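PDB 1Z6O: ferritin heavy chain, which probably oxidises ferrous iron with oxygen for uptake and safe storage as a ferric mineral inside the shell of a secreted insect ferritin. Local coordinates for residues Ala44-Asp49 with Gln58-Ala63; Ser114-Val119 with Glu151-Gly156. All blocks are in the same frame, centred on the assembly; numbering follows the deposited sequence.

Contact 1. Residues Ala44-Asp49 with Gln58-Ala63; sequences AHFSKD and QLFFDA
Phe46 and Phe60 bring their rings together obliquely, with the planes at 36° and the centroids 5.8 Å apart. Two carbons of each ring do the touching: CD1 and CE1 of Phe46 lie against CD2 and CE2 of Phe60, and the closest approach is 3.7 Å from Phe46 CE1 to Phe60 CE2. Both side chains start out toward the opposite segment. His45 directs CD2 over the centre of one face of the Phe46 ring, 3.6 Å above it, with Phe46 CD1 at the edge of the imidazole. Ala108 of helix 105-132 touches both phenylalanines, so a third helix packs against this pair.

The contact joins the end of helix 19-47 to the first turns of helix 54-80. These are consecutive antiparallel helices of the ferritin four-helix bundle, and a short connection links them. Phe46 also lies near that link, where it touches Val51 and Arg53.

Phe61 makes the second half of the contact. Its CG lies anti to the carbonyl carbon (chi1 -81°), and the ring reaches across to helix 19-47. There the ring meets polar atoms. Ser47 OG comes to the ring edge, near its plane, 3.4 Å from Phe61 CE1. The hydroxyl is hydrogen-bonded to Gly43 O, one turn back in its own helix. Phe61 CZ also approaches the backbone of Ala44, 3.6 Å from Ala44 N, while the methyl of Ala44 points away and packs on Ile91 of a neighbouring light chain. Ser47 also packs on Thr95 of that light chain, which brings the subunit boundary close to Phe61.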
loop_
_atom_site.group_PDB
_atom_site.type_symbol
_atom_site.label_atom_id
_atom_site.label_comp_id
_atom_site.label_asym_id
_atom_site.label_seq_id
_atom_site.Cartn_x
_atom_site.Cartn_y
_atom_site.Cartn_z
ATOM N N ALA M 44 -28.081 -31.638 -27.389
ATOM C CA ALA M 44 -27.568 -33.001 -27.565
ATOM C C ALA M 44 -27.160 -33.251 -29.024
ATOM O O ALA M 44 -26.123 -33.855 -29.294
ATOM C CB ALA M 44 -28.646 -34.020 -27.151
ATOM N N HIS M 45 -27.983 -32.798 -29.964
ATOM C CA HIS M 45 -27.680 -33.001 -31.382
ATOM C C HIS M 45 -26.369 -32.335 -31.799
ATOM O O HIS M 45 -25.527 -32.957 -32.448
ATOM C CB HIS M 45 -28.818 -32.452 -32.260
ATOM C CG HIS M 45 -28.504 -32.473 -33.727
ATOM N ND1 HIS M 45 -28.652 -33.603 -34.505
ATOM C CD2 HIS M 45 -28.004 -31.515 -34.545
ATOM C CE1 HIS M 45 -28.258 -33.341 -35.740
ATOM N NE2 HIS M 45 -27.860 -32.080 -35.792
ATOM N N PHE M 46 -26.186 -31.070 -31.437
ATOM C CA PHE M 46 -24.963 -30.388 -31.842
ATOM C C PHE M 46 -23.723 -30.814 -31.072
ATOM O O PHE M 46 -22.607 -30.449 -31.444
ATOM C CB PHE M 46 -25.169 -28.862 -31.811
ATOM C CG PHE M 46 -26.117 -28.383 -32.887
ATOM C CD1 PHE M 46 -27.453 -28.126 -32.594
ATOM C CD2 PHE M 46 -25.690 -28.303 -34.218
ATOM C CE1 PHE M 46 -28.365 -27.800 -33.613
ATOM C CE2 PHE M 46 -26.588 -27.980 -35.252
ATOM C CZ PHE M 46 -27.926 -27.729 -34.948
ATOM N N SER M 47 -23.920 -31.605 -30.016
ATOM C CA SER M 47 -22.809 -32.140 -29.228
ATOM C C SER M 47 -22.249 -33.423 -29.865
ATOM O O SER M 47 -21.163 -33.866 -29.499
ATOM C CB SER M 47 -23.265 -32.483 -27.800
ATOM O OG SER M 47 -23.603 -31.311 -27.084
ATOM N N LYS M 48 -22.984 -34.032 -30.795
ATOM C CA LYS M 48 -22.510 -35.278 -31.423
ATOM C C LYS M 48 -21.176 -35.102 -32.142
ATOM O O LYS M 48 -20.929 -34.065 -32.761
ATOM C CB LYS M 48 -23.537 -35.821 -32.425
ATOM C CG LYS M 48 -24.867 -36.214 -31.793
ATOM C CD LYS M 48 -25.732 -37.044 -32.749
ATOM C CE LYS M 48 -25.987 -36.336 -34.057
ATOM N NZ LYS M 48 -26.895 -37.129 -34.941
ATOM N N ASP M 49 -20.328 -36.127 -32.077
ATOM C CA ASP M 49 -19.018 -36.058 -32.721
ATOM C C ASP M 49 -19.119 -35.828 -34.229
ATOM O O ASP M 49 -18.274 -35.139 -34.815
ATOM C CB ASP M 49 -18.205 -37.338 -32.435
ATOM C CG ASP M 49 -18.930 -38.626 -32.870
ATOM O OD1 ASP M 49 -20.061 -38.563 -33.423
ATOM O OD2 ASP M 49 -18.360 -39.718 -32.652
ATOM N N GLN M 58 -23.802 -25.226 -26.907
ATOM C CA GLN M 58 -23.848 -24.384 -25.713
ATOM C C GLN M 58 -25.019 -23.401 -25.778
ATOM O O GLN M 58 -25.678 -23.139 -24.764
ATOM C CB GLN M 58 -22.530 -23.613 -25.569
ATOM C CG GLN M 58 -22.415 -22.747 -24.316
ATOM C CD GLN M 58 -21.200 -21.804 -24.377
ATOM O OE1 GLN M 58 -21.246 -20.743 -25.006
ATOM N NE2 GLN M 58 -20.106 -22.208 -23.740
ATOM N N LEU M 59 -25.258 -22.837 -26.961
ATOM C CA LEU M 59 -26.365 -21.897 -27.144
ATOM C C LEU M 59 -27.682 -22.559 -26.736
ATOM O O LEU M 59 -28.492 -21.974 -26.016
ATOM C CB LEU M 59 -26.475 -21.471 -28.618
ATOM C CG LEU M 59 -27.638 -20.530 -28.990
ATOM C CD1 LEU M 59 -27.359 -19.134 -28.421
ATOM C CD2 LEU M 59 -27.787 -20.444 -30.519
ATOM N N PHE M 60 -27.895 -23.789 -27.189
ATOM C CA PHE M 60 -29.148 -24.465 -26.884
ATOM C C PHE M 60 -29.236 -25.055 -25.483
ATOM O O PHE M 60 -30.325 -25.113 -24.920
ATOM C CB PHE M 60 -29.453 -25.495 -27.986
ATOM C CG PHE M 60 -29.690 -24.854 -29.340
ATOM C CD1 PHE M 60 -30.587 -23.793 -29.468
ATOM C CD2 PHE M 60 -29.007 -25.292 -30.471
ATOM C CE1 PHE M 60 -30.804 -23.173 -30.707
ATOM C CE2 PHE M 60 -29.216 -24.681 -31.717
ATOM C CZ PHE M 60 -30.117 -23.617 -31.831
ATOM N N PHE M 61 -28.116 -25.493 -24.905
ATOM C CA PHE M 61 -28.170 -25.972 -23.518
ATOM C C PHE M 61 -28.483 -24.745 -22.639
ATOM O O PHE M 61 -29.232 -24.853 -21.671
ATOM C CB PHE M 61 -26.836 -26.598 -23.079
ATOM C CG PHE M 61 -26.648 -28.027 -23.546
ATOM C CD1 PHE M 61 -25.448 -28.434 -24.125
ATOM C CD2 PHE M 61 -27.665 -28.968 -23.385
ATOM C CE1 PHE M 61 -25.258 -29.768 -24.537
ATOM C CE2 PHE M 61 -27.488 -30.302 -23.794
ATOM C CZ PHE M 61 -26.276 -30.701 -24.372
ATOM N N ASP M 62 -27.906 -23.584 -22.967
ATOM C CA ASP M 62 -28.193 -22.364 -22.198
ATOM C C ASP M 62 -29.683 -22.030 -22.326
ATOM O O ASP M 62 -30.324 -21.645 -21.346
ATOM C CB ASP M 62 -27.384 -21.150 -22.704
ATOM C CG ASP M 62 -25.903 -21.226 -22.339
ATOM O OD1 ASP M 62 -25.524 -22.087 -21.521
ATOM O OD2 ASP M 62 -25.116 -20.412 -22.870
ATOM N N ALA M 63 -30.227 -22.158 -23.536
ATOM C CA ALA M 63 -31.652 -21.874 -23.756
ATOM C C ALA M 63 -32.526 -22.840 -22.958
ATOM O O ALA M 63 -33.574 -22.450 -22.440
ATOM C CB ALA M 63 -32.000 -21.973 -25.251
#

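Contact 2. Residues Ser114-Val119 with Glu151-Gly156; sequences SMESDV and EEQYKG
This is a buried polar contact between helix 105-132 and helix 139-168 of the ferritin four-helix bundle, beside the iron site, where one ferric ion is bound by Glu32, Glu67 and His70. Its main bond runs from Gln153 NE2 to Glu116 OE1, at 3.0 Å with an N-H...O angle of 152°. Gln153 NE2 meets the carboxylate oxygen nearly along its C-O axis, with the oxygen a little out of the amide plane, and the two planes are 37° apart. Both side chains bend at chi2 and cross at about a right angle. Val119, one turn on from Glu116, lays CG1 against the amide, 3.8 Å from Gln153 CD. A water lies 2.9 Å from Glu116 OE1 and 3.2 Å from Gln153 O, so it can link the carboxylate to the facing helix.

Gln153 NE2 also bonds Thr120 OG1, a second bond that would help to fix the rotation of the amide. Replacing Gln153 with an alanine would probably leave Glu116 OE1 without its amide donor and open a gap beside Val119.

Glu116 is an inferred ligand of the second iron. Its other oxygen, OE2, is bonded to Tyr39 OH and lies close to Glu67 OE2. The nearest side-chain atom of Gln153 is about 4 Å from the bound ferric ion. The bonds to both carboxylate oxygens are consistent with a second shell that orients Glu116 toward the iron site.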
loop_
_atom_site.group_PDB
_atom_site.type_symbol
_atom_site.label_atom_id
_atom_site.label_comp_id
_atom_site.label_asym_id
_atom_site.label_seq_id
_atom_site.Cartn_x
_atom_site.Cartn_y
_atom_site.Cartn_z
ATOM N N SER M 114 -39.336 -20.316 -34.338
ATOM C CA SER M 114 -40.740 -20.718 -34.399
ATOM C C SER M 114 -41.266 -21.125 -33.009
ATOM O O SER M 114 -42.407 -20.826 -32.656
ATOM C CB SER M 114 -40.889 -21.879 -35.398
ATOM O OG SER M 114 -42.189 -22.419 -35.338
ATOM N N MET M 115 -40.441 -21.813 -32.222
ATOM C CA MET M 115 -40.835 -22.199 -30.862
ATOM C C MET M 115 -41.049 -20.928 -30.027
ATOM O O MET M 115 -42.015 -20.825 -29.273
ATOM C CB MET M 115 -39.730 -23.021 -30.169
ATOM C CG MET M 115 -39.426 -24.388 -30.769
ATOM S SD MET M 115 -37.874 -25.080 -30.043
ATOM C CE MET M 115 -38.271 -24.898 -28.249
ATOM N N GLU M 116 -40.132 -19.969 -30.140
ATOM C CA GLU M 116 -40.253 -18.727 -29.368
ATOM C C GLU M 116 -41.493 -17.950 -29.799
ATOM O O GLU M 116 -42.207 -17.391 -28.972
ATOM C CB GLU M 116 -39.001 -17.853 -29.536
ATOM C CG GLU M 116 -37.742 -18.446 -28.884
ATOM C CD GLU M 116 -37.942 -18.799 -27.403
ATOM O OE1 GLU M 116 -38.692 -18.083 -26.705
ATOM O OE2 GLU M 116 -37.338 -19.790 -26.929
ATOM N N SER M 117 -41.738 -17.922 -31.102
ATOM C CA SER M 117 -42.901 -17.242 -31.663
ATOM C C SER M 117 -44.191 -17.869 -31.074
ATOM O O SER M 117 -45.151 -17.160 -30.736
ATOM C CB SER M 117 -42.853 -17.377 -33.210
ATOM O OG SER M 117 -43.972 -16.761 -33.801
ATOM N N ASP M 118 -44.218 -19.195 -30.950
ATOM C CA ASP M 118 -45.379 -19.883 -30.358
ATOM C C ASP M 118 -45.533 -19.520 -28.879
ATOM O O ASP M 118 -46.652 -19.343 -28.380
ATOM C CB ASP M 118 -45.228 -21.406 -30.441
ATOM C CG ASP M 118 -45.413 -21.938 -31.845
ATOM O OD1 ASP M 118 -45.998 -21.222 -32.686
ATOM O OD2 ASP M 118 -44.983 -23.082 -32.100
ATOM N N VAL M 119 -44.414 -19.433 -28.167
ATOM C CA VAL M 119 -44.467 -19.075 -26.749
ATOM C C VAL M 119 -44.976 -17.641 -26.585
ATOM O O VAL M 119 -45.767 -17.357 -25.688
ATOM C CB VAL M 119 -43.071 -19.225 -26.076
ATOM C CG1 VAL M 119 -43.070 -18.565 -24.688
ATOM C CG2 VAL M 119 -42.725 -20.710 -25.948
ATOM N N GLU M 151 -41.086 -9.020 -22.750
ATOM C CA GLU M 151 -39.827 -8.306 -22.997
ATOM C C GLU M 151 -38.752 -9.320 -23.426
ATOM O O GLU M 151 -38.069 -9.146 -24.443
ATOM C CB GLU M 151 -39.387 -7.590 -21.716
ATOM C CG GLU M 151 -37.991 -6.975 -21.757
ATOM C CD GLU M 151 -37.880 -5.829 -22.742
ATOM O OE1 GLU M 151 -38.931 -5.313 -23.184
ATOM O OE2 GLU M 151 -36.741 -5.431 -23.067
ATOM N N GLU M 152 -38.620 -10.395 -22.657
ATOM C CA GLU M 152 -37.638 -11.428 -22.970
ATOM C C GLU M 152 -37.955 -12.095 -24.317
ATOM O O GLU M 152 -37.048 -12.421 -25.094
ATOM C CB GLU M 152 -37.622 -12.487 -21.863
ATOM C CG GLU M 152 -36.269 -13.127 -21.679
ATOM C CD GLU M 152 -35.230 -12.144 -21.140
ATOM O OE1 GLU M 152 -34.023 -12.474 -21.173
ATOM O OE2 GLU M 152 -35.623 -11.045 -20.680
ATOM N N GLN M 153 -39.241 -12.308 -24.591
ATOM C CA GLN M 153 -39.640 -12.939 -25.851
ATOM C C GLN M 153 -39.269 -12.122 -27.077
ATOM O O GLN M 153 -38.693 -12.659 -28.025
ATOM C CB GLN M 153 -41.159 -13.187 -25.898
ATOM C CG GLN M 153 -41.650 -14.334 -25.006
ATOM C CD GLN M 153 -40.833 -15.597 -25.207
ATOM O OE1 GLN M 153 -40.067 -15.991 -24.330
ATOM N NE2 GLN M 153 -40.972 -16.225 -26.377
ATOM N N TYR M 154 -39.606 -10.832 -27.084
ATOM C CA TYR M 154 -39.313 -10.033 -28.270
ATOM C C TYR M 154 -37.828 -9.866 -28.521
ATOM O O TYR M 154 -37.388 -9.927 -29.669
ATOM C CB TYR M 154 -40.030 -8.675 -28.213
ATOM C CG TYR M 154 -41.532 -8.819 -28.411
ATOM C CD1 TYR M 154 -42.423 -8.556 -27.369
ATOM C CD2 TYR M 154 -42.058 -9.259 -29.634
ATOM C CE1 TYR M 154 -43.809 -8.732 -27.535
ATOM C CE2 TYR M 154 -43.440 -9.432 -29.813
ATOM C CZ TYR M 154 -44.307 -9.165 -28.754
ATOM O OH TYR M 154 -45.667 -9.320 -28.915
ATOM N N LYS M 155 -37.046 -9.672 -27.463
ATOM C CA LYS M 155 -35.598 -9.543 -27.636
ATOM C C LYS M 155 -35.034 -10.867 -28.156
ATOM O O LYS M 155 -34.177 -10.884 -29.045
ATOM C CB LYS M 155 -34.916 -9.213 -26.299
ATOM C CG LYS M 155 -35.169 -7.798 -25.811
ATOM C CD LYS M 155 -34.382 -7.513 -24.530
ATOM C CE LYS M 155 -34.700 -8.528 -23.427
ATOM N NZ LYS M 155 -34.005 -8.229 -22.142
ATOM N N GLY M 156 -35.516 -11.973 -27.593
ATOM C CA GLY M 156 -35.043 -13.292 -28.001
ATOM C C GLY M 156 -35.355 -13.614 -29.456
ATOM O O GLY M 156 -34.524 -14.186 -30.163
HETATM O O HOH W 1 -37.402 -15.473 -27.113
#

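How the contacts relate
Both contacts are buried and belong to the same helical bundle, but they share no helix. Contact 1 joins helices 19-47 and 54-80, and contact 2 joins helices 105-132 and 139-168. The centre of contact 1 lies about 16 Å from the centre of the chain, near a helix end and light-chain neighbours. The centre of contact 2 is about 8 Å from that point, next to the iron site. The chemistry follows this. Aromatic packing dominates contact 1, while an amide, a carboxylate and a water carry contact 2. Their centres are 19 Å apart and they do not touch. Helix 105-132 is common to their surroundings: its Ala108 touches the contact 1 rings and its Glu116 belongs to contact 2.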